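Local coordinates for protein esterase (Staphylococcus aureus subsp. aureus USA300_TCH1516, PDB 3D7R) that is a putative esterase of the alpha/beta hydrolase fold, whose activity and natural substrate are not established, at residues 99-104 with 113-118; 294-297 with 301-304. All blocks are in the same frame, centred on the assembly; numbering follows the deposited sequence.

Contact 1 (99-104 with 113-118); sequences ILYIHG and PFHWRL
Buried ring and van der Waals packing joins strand 98-102, and the loop leaving its C-terminal end, to the start of helix 113-126, with H103 and G104 set against H115. The two imidazoles form a T-shaped (edge-to-face) pair: the edge of H103 meets the face of H115, centroids 5.9 Å apart and planes at 60°. H103 CB also lies over that H115 face, and the H115 ring comes obliquely to the G104 backbone, CE1 3.6 Å from G104 O. H103 ND1 donates to G104 O (2.8 Å), the acceptor near the H103 ring plane; with NE2 bonded to K137, this helps to hold the ring's rotation. Strand, loop and helix begin a beta-alpha-beta unit running on to strand 129-133, and the H-G pair at the strand end recalls the oxyanion-hole loop of hormone-sensitive-lipase-like hydrolases. The polar link is indirect, through D171 outside both segments: one carboxylate oxygen accepts from Y101 OH and G104 N, the other bonds H115 NE2. Histidine suits position 115 because its second nitrogen, ND1, can accept from S112 N. Y101, its CG turned away from the backbone N (chi1 -165°), sends its ring toward the helix, where OH rests 3.8 Å from L118 CD2, the two side chains crossing nearly at right angles.

Contact 2 (294-297 with 301-304); sequences KMVH and IYPI
The phenol ring of Y302 has the carbonyl of H297 at its edge, H297 O lying near the ring plane 4.1 Å from Y302 CE2, while CG1 of the adjacent I301 covers one face, 3.8 Å above the plane and offset toward the rim. V296 comes in obliquely, its CG2 branch 3.8 Å from Y302 CE2, and the two side chains cross at about a right angle. Tyrosine suits this place because its ring carbons can pack against an aliphatic branch while the hydroxyl reaches a polar partner: one water donates to both H297 O (2.8 Å) and Y302 OH (3.0 Å), linking the segments where no direct hydrogen bond does.

The second apolar meeting is between selenomethionine 295 and I304, which slide past each other in opposite directions. The chain of M295 is bent at chi2 (-60°) and again at chi3, and its selenium lies 3.7 Å from I304 CD1. A flexible unbranched chain can fold in this way; the longer branch of the isoleucine supplies the methyl that it meets. Both segments belong to the loop between strand 287-292, the last of the alpha/beta hydrolase sheet, and helix 305-318. In active relatives this loop carries the catalytic histidine; H297, bonded through ND1 to E267, occupies the corresponding place, though a catalytic role here is not established. I304 is the N-cap of the helix, preceded by an inverse gamma turn centred on P303, whose I304 N to Y302 O bond is weak. Further bonding at the helix start comes from S307 OG to Y302 O. V30 of the short helix 30-33 packs on V296, Y302 and I304 alike, and a dimethyl sulfoxide, probably from the crystallisation liquor, lies beside Y302.

How the contacts relate
Contact 1 is core: every residue that touches is buried, and it holds the central strand 98-102 to the helix that follows it. Contact 2, about 14 Å away centre to centre, is only partly buried and joins two parts of one loop, beyond the edge strand 287-292. Their chemistry differs accordingly. Paired imidazoles, with the carboxylate of D171 from outside both segments, organise the first; apolar packing, an aromatic ring and a bridging water serve the second. They come together where helix 113-126 meets the later loop, with F114 CD2 3.2 Å from I301 O and L118 CD2 4.0 Å from I301 CG2.

Contact 1 (99-104 with 113-118)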
loop_
_atom_site.group_PDB
_atom_site.type_symbol
_atom_site.label_atom_id
_atom_site.label_comp_id
_atom_site.label_asym_id
_atom_site.label_seq_id
_atom_site.Cartn_x
_atom_site.Cartn_y
_atom_site.Cartn_z
ATOM N N ILE A 99 12.456 -0.708 -5.286
ATOM C CA ILE A 99 11.147 -0.262 -4.782
ATOM C C ILE A 99 10.761 -1.193 -3.627
ATOM O O ILE A 99 10.607 -2.406 -3.817
ATOM C CB ILE A 99 10.035 -0.303 -5.851
ATOM C CG1 ILE A 99 10.302 0.727 -6.949
ATOM C CG2 ILE A 99 8.645 -0.045 -5.203
ATOM C CD1 ILE A 99 9.518 0.471 -8.269
ATOM N N LEU A 100 10.659 -0.633 -2.426
ATOM C CA LEU A 100 10.111 -1.370 -1.292
ATOM C C LEU A 100 8.602 -1.307 -1.420
ATOM O O LEU A 100 8.003 -0.246 -1.212
ATOM C CB LEU A 100 10.566 -0.743 0.044
ATOM C CG LEU A 100 10.065 -1.404 1.336
ATOM C CD1 LEU A 100 10.289 -2.940 1.319
ATOM C CD2 LEU A 100 10.726 -0.775 2.565
ATOM N N TYR A 101 7.977 -2.432 -1.755
ATOM C CA TYR A 101 6.535 -2.430 -2.009
ATOM C C TYR A 101 5.736 -2.971 -0.831
ATOM O O TYR A 101 5.909 -4.140 -0.462
ATOM C CB TYR A 101 6.170 -3.200 -3.304
ATOM C CG TYR A 101 4.748 -2.882 -3.736
ATOM C CD1 TYR A 101 4.491 -1.916 -4.717
ATOM C CD2 TYR A 101 3.666 -3.500 -3.120
ATOM C CE1 TYR A 101 3.189 -1.597 -5.076
ATOM C CE2 TYR A 101 2.371 -3.190 -3.473
ATOM C CZ TYR A 101 2.140 -2.235 -4.442
ATOM O OH TYR A 101 0.851 -1.928 -4.772
ATOM N N ILE A 102 4.840 -2.142 -0.280
ATOM C CA ILE A 102 4.001 -2.520 0.874
ATOM C C ILE A 102 2.571 -2.806 0.380
ATOM O O ILE A 102 1.822 -1.883 0.047
ATOM C CB ILE A 102 3.994 -1.411 1.974
ATOM C CG1 ILE A 102 5.428 -0.911 2.312
ATOM C CG2 ILE A 102 3.251 -1.903 3.222
ATOM C CD1 ILE A 102 6.453 -2.014 2.729
ATOM N N HIS A 103 2.204 -4.086 0.326
ATOM C CA HIS A 103 0.988 -4.501 -0.344
ATOM C C HIS A 103 -0.279 -4.189 0.471
ATOM O O HIS A 103 -0.247 -4.168 1.708
ATOM C CB HIS A 103 1.061 -5.987 -0.691
ATOM C CG HIS A 103 0.929 -6.890 0.498
ATOM N ND1 HIS A 103 -0.293 -7.253 1.021
ATOM C CD2 HIS A 103 1.861 -7.521 1.250
ATOM C CE1 HIS A 103 -0.110 -8.074 2.041
ATOM N NE2 HIS A 103 1.189 -8.255 2.199
ATOM N N GLY A 104 -1.387 -3.922 -0.222
ATOM C CA GLY A 104 -2.678 -3.703 0.462
ATOM C C GLY A 104 -3.312 -4.981 1.013
ATOM O O GLY A 104 -2.816 -6.098 0.788
ATOM N N PRO A 113 -3.295 -12.445 -5.988
ATOM C CA PRO A 113 -2.614 -12.833 -7.224
ATOM C C PRO A 113 -2.469 -11.654 -8.193
ATOM O O PRO A 113 -1.527 -11.640 -8.999
ATOM C CB PRO A 113 -3.535 -13.910 -7.821
ATOM C CG PRO A 113 -4.838 -13.737 -7.125
ATOM C CD PRO A 113 -4.522 -13.234 -5.764
ATOM N N PHE A 114 -3.383 -10.682 -8.107
ATOM C CA PHE A 114 -3.332 -9.454 -8.900
ATOM C C PHE A 114 -2.220 -8.516 -8.416
ATOM O O PHE A 114 -1.727 -7.677 -9.190
ATOM C CB PHE A 114 -4.684 -8.710 -8.843
ATOM C CG PHE A 114 -5.755 -9.286 -9.746
ATOM C CD1 PHE A 114 -5.728 -10.625 -10.152
ATOM C CD2 PHE A 114 -6.798 -8.490 -10.190
ATOM C CE1 PHE A 114 -6.728 -11.152 -11.005
ATOM C CE2 PHE A 114 -7.807 -9.015 -11.023
ATOM C CZ PHE A 114 -7.760 -10.346 -11.429
ATOM N N HIS A 115 -1.846 -8.626 -7.138
ATOM C CA HIS A 115 -0.673 -7.909 -6.633
ATOM C C HIS A 115 0.586 -8.479 -7.274
ATOM O O HIS A 115 1.476 -7.735 -7.660
ATOM C CB HIS A 115 -0.539 -8.009 -5.109
ATOM C CG HIS A 115 -1.394 -7.045 -4.337
ATOM N ND1 HIS A 115 -2.267 -7.453 -3.348
ATOM C CD2 HIS A 115 -1.478 -5.694 -4.375
ATOM C CE1 HIS A 115 -2.876 -6.397 -2.834
ATOM N NE2 HIS A 115 -2.407 -5.316 -3.435
ATOM N N TRP A 116 0.667 -9.805 -7.375
ATOM C CA TRP A 116 1.810 -10.430 -8.033
ATOM C C TRP A 116 1.956 -9.886 -9.444
ATOM O O TRP A 116 3.048 -9.502 -9.880
ATOM C CB TRP A 116 1.636 -11.949 -8.041
ATOM C CG TRP A 116 2.060 -12.526 -6.727
ATOM C CD1 TRP A 116 1.346 -12.543 -5.549
ATOM C CD2 TRP A 116 3.327 -13.113 -6.436
ATOM N NE1 TRP A 116 2.096 -13.139 -4.561
ATOM C CE2 TRP A 116 3.319 -13.481 -5.074
ATOM C CE3 TRP A 116 4.463 -13.374 -7.196
ATOM C CZ2 TRP A 116 4.407 -14.103 -4.464
ATOM C CZ3 TRP A 116 5.552 -13.969 -6.581
ATOM C CH2 TRP A 116 5.515 -14.331 -5.230
ATOM N N ARG A 117 0.827 -9.808 -10.132
ATOM C CA ARG A 117 0.819 -9.377 -11.522
ATOM C C ARG A 117 1.191 -7.892 -11.662
ATOM O O ARG A 117 1.972 -7.527 -12.543
ATOM C CB ARG A 117 -0.544 -9.688 -12.119
ATOM C CG ARG A 117 -0.663 -9.385 -13.564
ATOM C CD ARG A 117 -1.910 -10.029 -14.089
ATOM N NE ARG A 117 -2.035 -9.668 -15.475
ATOM C CZ ARG A 117 -3.151 -9.767 -16.181
ATOM N NH1 ARG A 117 -4.268 -10.231 -15.603
ATOM N NH2 ARG A 117 -3.135 -9.386 -17.456
ATOM N N LEU A 118 0.653 -7.049 -10.779
ATOM C CA LEU A 118 0.980 -5.622 -10.771
ATOM C C LEU A 118 2.479 -5.387 -10.546
ATOM O O LEU A 118 3.095 -4.583 -11.229
ATOM C CB LEU A 118 0.171 -4.886 -9.686
ATOM C CG LEU A 118 0.505 -3.403 -9.409
ATOM C CD1 LEU A 118 0.379 -2.525 -10.689
ATOM C CD2 LEU A 118 -0.361 -2.823 -8.267
#

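Contact 2 (294-297 with 301-304)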
loop_
_atom_site.group_PDB
_atom_site.type_symbol
_atom_site.label_atom_id
_atom_site.label_comp_id
_atom_site.label_asym_id
_atom_site.label_seq_id
_atom_site.Cartn_x
_atom_site.Cartn_y
_atom_site.Cartn_z
ATOM N N LYS A 294 -13.226 8.141 -12.757
ATOM C CA LYS A 294 -14.170 7.024 -12.839
ATOM C C LYS A 294 -13.620 5.731 -12.262
ATOM O O LYS A 294 -14.299 4.706 -12.257
ATOM C CB LYS A 294 -14.650 6.828 -14.276
ATOM C CG LYS A 294 -15.494 8.019 -14.810
ATOM C CD LYS A 294 -15.435 8.156 -16.331
ATOM C CE LYS A 294 -15.745 6.865 -17.070
ATOM N NZ LYS A 294 -14.544 5.974 -17.213
HETATM N N MSE A 295 -12.400 5.780 -11.735
HETATM C CA MSE A 295 -11.751 4.556 -11.249
HETATM C C MSE A 295 -12.139 4.163 -9.833
HETATM O O MSE A 295 -12.473 5.022 -8.988
HETATM C CB MSE A 295 -10.227 4.668 -11.359
HETATM C CG MSE A 295 -9.720 4.609 -12.791
HETATM SE SE MSE A 295 -10.198 2.926 -13.667
HETATM C CE MSE A 295 -11.776 3.494 -14.616
ATOM N N VAL A 296 -12.032 2.857 -9.575
ATOM C CA VAL A 296 -12.373 2.254 -8.300
ATOM C C VAL A 296 -11.159 2.164 -7.366
ATOM O O VAL A 296 -10.022 2.434 -7.781
ATOM C CB VAL A 296 -13.021 0.837 -8.492
ATOM C CG1 VAL A 296 -14.254 0.915 -9.423
ATOM C CG2 VAL A 296 -12.008 -0.198 -9.013
ATOM N N HIS A 297 -11.409 1.781 -6.113
ATOM C CA HIS A 297 -10.333 1.576 -5.137
ATOM C C HIS A 297 -9.282 0.609 -5.668
ATOM O O HIS A 297 -9.625 -0.488 -6.111
ATOM C CB HIS A 297 -10.886 1.025 -3.821
ATOM C CG HIS A 297 -9.827 0.808 -2.780
ATOM N ND1 HIS A 297 -9.099 1.847 -2.236
ATOM C CD2 HIS A 297 -9.354 -0.325 -2.206
ATOM C CE1 HIS A 297 -8.231 1.363 -1.362
ATOM N NE2 HIS A 297 -8.364 0.048 -1.327
ATOM N N ILE A 301 -4.575 -2.655 -9.883
ATOM C CA ILE A 301 -4.472 -4.125 -9.770
ATOM C C ILE A 301 -5.290 -4.834 -10.837
ATOM O O ILE A 301 -5.064 -6.023 -11.135
ATOM C CB ILE A 301 -4.880 -4.648 -8.365
ATOM C CG1 ILE A 301 -6.380 -4.404 -8.104
ATOM C CG2 ILE A 301 -3.998 -4.012 -7.288
ATOM C CD1 ILE A 301 -6.987 -5.267 -6.980
ATOM N N TYR A 302 -6.253 -4.112 -11.410
ATOM C CA TYR A 302 -7.096 -4.662 -12.459
ATOM C C TYR A 302 -6.446 -4.590 -13.846
ATOM O O TYR A 302 -5.766 -3.602 -14.175
ATOM C CB TYR A 302 -8.476 -3.977 -12.462
ATOM C CG TYR A 302 -9.243 -4.190 -11.161
ATOM C CD1 TYR A 302 -9.877 -5.401 -10.896
ATOM C CD2 TYR A 302 -9.303 -3.181 -10.180
ATOM C CE1 TYR A 302 -10.589 -5.611 -9.695
ATOM C CE2 TYR A 302 -10.003 -3.385 -8.968
ATOM C CZ TYR A 302 -10.644 -4.601 -8.733
ATOM O OH TYR A 302 -11.338 -4.803 -7.543
ATOM N N PRO A 303 -6.655 -5.632 -14.674
ATOM C CA PRO A 303 -6.112 -5.669 -16.037
ATOM C C PRO A 303 -6.917 -4.805 -17.027
ATOM O O PRO A 303 -7.596 -5.316 -17.921
ATOM C CB PRO A 303 -6.163 -7.166 -16.387
ATOM C CG PRO A 303 -7.355 -7.666 -15.645
ATOM C CD PRO A 303 -7.412 -6.862 -14.351
ATOM N N ILE A 304 -6.831 -3.488 -16.840
ATOM C CA ILE A 304 -7.574 -2.510 -17.626
ATOM C C ILE A 304 -6.618 -1.417 -18.121
ATOM O O ILE A 304 -5.552 -1.210 -17.553
ATOM C CB ILE A 304 -8.737 -1.879 -16.809
ATOM C CG1 ILE A 304 -8.199 -1.270 -15.497
ATOM C CG2 ILE A 304 -9.829 -2.954 -16.539
ATOM C CD1 ILE A 304 -9.180 -0.416 -14.726
HETATM O O HOH W 1 -10.076 -3.205 -5.379
#